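Collagen adhesin (Staphylococcus aureus, PDB 2F68) binds collagen at the staphylococcal surface, probably by closing its Ig-like domains around the rope-like triple helix as in a hug. Local coordinates at residues T165-F170 and T260-E265. Sequence-based numbering, arbitrary orientation.
Sequences THVRWF and TKITNE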
loop_
_atom_site.group_PDB
_atom_site.type_symbol
_atom_site.label_atom_id
_atom_site.label_comp_id
_atom_site.label_asym_id
_atom_site.label_seq_id
_atom_site.Cartn_x
_atom_site.Cartn_y
_atom_site.Cartn_z
ATOM N N THR A 165 8.339 -0.475 1.069
ATOM C CA THR A 165 9.389 0.482 1.427
ATOM C C THR A 165 9.101 1.903 0.940
ATOM O O THR A 165 9.734 2.861 1.392
ATOM C CB THR A 165 10.777 0.033 0.912
ATOM O OG1 THR A 165 10.710 -0.230 -0.494
ATOM C CG2 THR A 165 11.246 -1.222 1.641
ATOM N N HIS A 166 8.146 2.033 0.021
ATOM C CA HIS A 166 7.779 3.331 -0.543
ATOM C C HIS A 166 6.320 3.691 -0.275
ATOM O O HIS A 166 5.456 2.815 -0.206
ATOM C CB HIS A 166 8.054 3.358 -2.048
ATOM C CG HIS A 166 9.509 3.405 -2.396
ATOM N ND1 HIS A 166 10.265 2.269 -2.588
ATOM C CD2 HIS A 166 10.346 4.450 -2.587
ATOM C CE1 HIS A 166 11.505 2.613 -2.884
ATOM N NE2 HIS A 166 11.582 3.932 -2.890
ATOM N N VAL A 167 6.064 4.988 -0.121
ATOM C CA VAL A 167 4.706 5.505 0.026
ATOM C C VAL A 167 4.385 6.414 -1.160
ATOM O O VAL A 167 5.053 7.429 -1.377
ATOM C CB VAL A 167 4.507 6.277 1.359
ATOM C CG1 VAL A 167 3.059 6.728 1.510
ATOM C CG2 VAL A 167 4.916 5.422 2.551
ATOM N N ARG A 168 3.366 6.033 -1.927
ATOM C CA ARG A 168 2.928 6.807 -3.087
ATOM C C ARG A 168 2.142 8.037 -2.647
ATOM O O ARG A 168 1.472 8.018 -1.614
ATOM C CB ARG A 168 2.066 5.950 -4.018
ATOM C CG ARG A 168 2.739 4.687 -4.533
ATOM C CD ARG A 168 1.716 3.734 -5.125
ATOM N NE ARG A 168 1.344 4.087 -6.495
ATOM C CZ ARG A 168 0.190 3.761 -7.074
ATOM N NH1 ARG A 168 -0.735 3.082 -6.408
ATOM N NH2 ARG A 168 -0.044 4.127 -8.327
ATOM N N TRP A 169 2.238 9.105 -3.435
ATOM C CA TRP A 169 1.488 10.334 -3.183
ATOM C C TRP A 169 0.939 10.904 -4.485
ATOM O O TRP A 169 1.597 10.840 -5.523
ATOM C CB TRP A 169 2.364 11.375 -2.482
ATOM C CG TRP A 169 2.842 10.959 -1.120
ATOM C CD1 TRP A 169 4.111 10.592 -0.773
ATOM C CD2 TRP A 169 2.056 10.863 0.076
ATOM N NE1 TRP A 169 4.167 10.277 0.563
ATOM C CE2 TRP A 169 2.920 10.435 1.110
ATOM C CE3 TRP A 169 0.707 11.099 0.377
ATOM C CZ2 TRP A 169 2.480 10.237 2.422
ATOM C CZ3 TRP A 169 0.269 10.900 1.682
ATOM C CH2 TRP A 169 1.155 10.474 2.688
ATOM N N PHE A 170 -0.267 11.464 -4.421
ATOM C CA PHE A 170 -0.940 12.002 -5.602
ATOM C C PHE A 170 -1.461 13.418 -5.370
ATOM O O PHE A 170 -2.246 13.658 -4.450
ATOM C CB PHE A 170 -2.094 11.086 -6.030
ATOM C CG PHE A 170 -1.653 9.736 -6.529
ATOM C CD1 PHE A 170 -1.537 8.659 -5.654
ATOM C CD2 PHE A 170 -1.367 9.539 -7.877
ATOM C CE1 PHE A 170 -1.132 7.408 -6.112
ATOM C CE2 PHE A 170 -0.964 8.291 -8.345
ATOM C CZ PHE A 170 -0.845 7.224 -7.461
ATOM N N THR A 260 7.928 8.207 -1.850
ATOM C CA THR A 260 8.786 8.572 -0.724
ATOM C C THR A 260 9.336 7.327 -0.032
ATOM O O THR A 260 8.574 6.483 0.447
ATOM C CB THR A 260 8.044 9.456 0.306
ATOM O OG1 THR A 260 6.797 8.845 0.659
ATOM C CG2 THR A 260 7.782 10.847 -0.262
ATOM N N LYS A 261 10.663 7.221 0.006
ATOM C CA LYS A 261 11.347 6.095 0.639
ATOM C C LYS A 261 11.243 6.177 2.160
ATOM O O LYS A 261 11.588 7.197 2.760
ATOM C CB LYS A 261 12.818 6.049 0.200
ATOM C CG LYS A 261 13.640 4.897 0.782
ATOM C CD LYS A 261 13.360 3.575 0.077
ATOM C CE LYS A 261 14.208 2.452 0.651
ATOM N NZ LYS A 261 13.979 1.164 -0.059
ATOM N N ILE A 262 10.764 5.094 2.769
ATOM C CA ILE A 262 10.593 5.021 4.220
ATOM C C ILE A 262 11.942 4.886 4.929
ATOM O O ILE A 262 12.705 3.953 4.665
ATOM C CB ILE A 262 9.639 3.862 4.626
ATOM C CG1 ILE A 262 8.209 4.166 4.163
ATOM C CG2 ILE A 262 9.682 3.616 6.137
ATOM C CD1 ILE A 262 7.253 2.990 4.262
ATOM N N THR A 263 12.225 5.837 5.816
ATOM C CA THR A 263 13.443 5.818 6.626
ATOM C C THR A 263 13.166 5.280 8.030
ATOM O O THR A 263 14.023 4.630 8.632
ATOM C CB THR A 263 14.094 7.217 6.729
ATOM O OG1 THR A 263 13.125 8.169 7.185
ATOM C CG2 THR A 263 14.643 7.661 5.378
ATOM N N ASN A 264 11.967 5.557 8.539
ATOM C CA ASN A 264 11.538 5.069 9.847
ATOM C C ASN A 264 10.569 3.895 9.707
ATOM O O ASN A 264 9.380 4.084 9.433
ATOM C CB ASN A 264 10.914 6.205 10.667
ATOM C CG ASN A 264 10.799 5.874 12.151
ATOM O OD1 ASN A 264 11.357 4.886 12.632
ATOM N ND2 ASN A 264 10.075 6.712 12.883
ATOM N N GLU A 265 11.093 2.685 9.896
ATOM C CA GLU A 265 10.326 1.447 9.721
ATOM C C GLU A 265 9.230 1.261 10.770
ATOM O O GLU A 265 8.160 0.729 10.469
ATOM C CB GLU A 265 11.259 0.230 9.726
ATOM C CG GLU A 265 12.150 0.109 8.494
ATOM C CD GLU A 265 13.039 -1.126 8.523
ATOM O OE1 GLU A 265 13.637 -1.416 9.582
ATOM O OE2 GLU A 265 13.145 -1.803 7.479
#
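V167 and T260 form an antiparallel hydrogen-bonded pair where strands 166-173 and 252-262 run side by side in a five-stranded sheet of the collagen-binding domain, one wall of its Ig-like beta sandwich. V167 N gives its hydrogen to T260 O at 3.0 Å, and T260 N returns one to V167 O. That carbonyl is gripped twice, because the hydroxyl OG1 of T260 also donates to V167 O, at 3.0 Å. The same OG1 accepts from the indole NE1 of W169 at 3.0 Å, a bent bond (138° at the hydrogen) that meets it near the ring edge, somewhat out of the indole plane. With chi1 at 51°, T260 OG1 sits between its own N and carbonyl carbon, where it can serve both V167 and W169, while CG2 packs beside W169 CD1. V167 CG1 lies over the rim of one indole face, 3.4 Å above its plane, and V167 CG2 meets I262 CD1 at 3.8 Å.

H166 and K261, a non-hydrogen-bonded pair, occupy the other face. K261 is bent at its second side-chain torsion, which brings CD obliquely to H166 NE2 at 3.5 Å and lays the chain alongside T165. D163 holds T165 OG1 through OD1 and H166 ND1 through OD2. On the V167 side, Y258, the next residue on the same face of strand 252-262, brings its ring to W169. This side of the sheet faces the second one: F270 on strand 269-278 lies against V167 and I262, and V295 on strand 289-296 against V167 and W169. Where strand 252-262 ends, I262 N donates almost straight to T165 O, at 2.8 Å with 168° at the hydrogen.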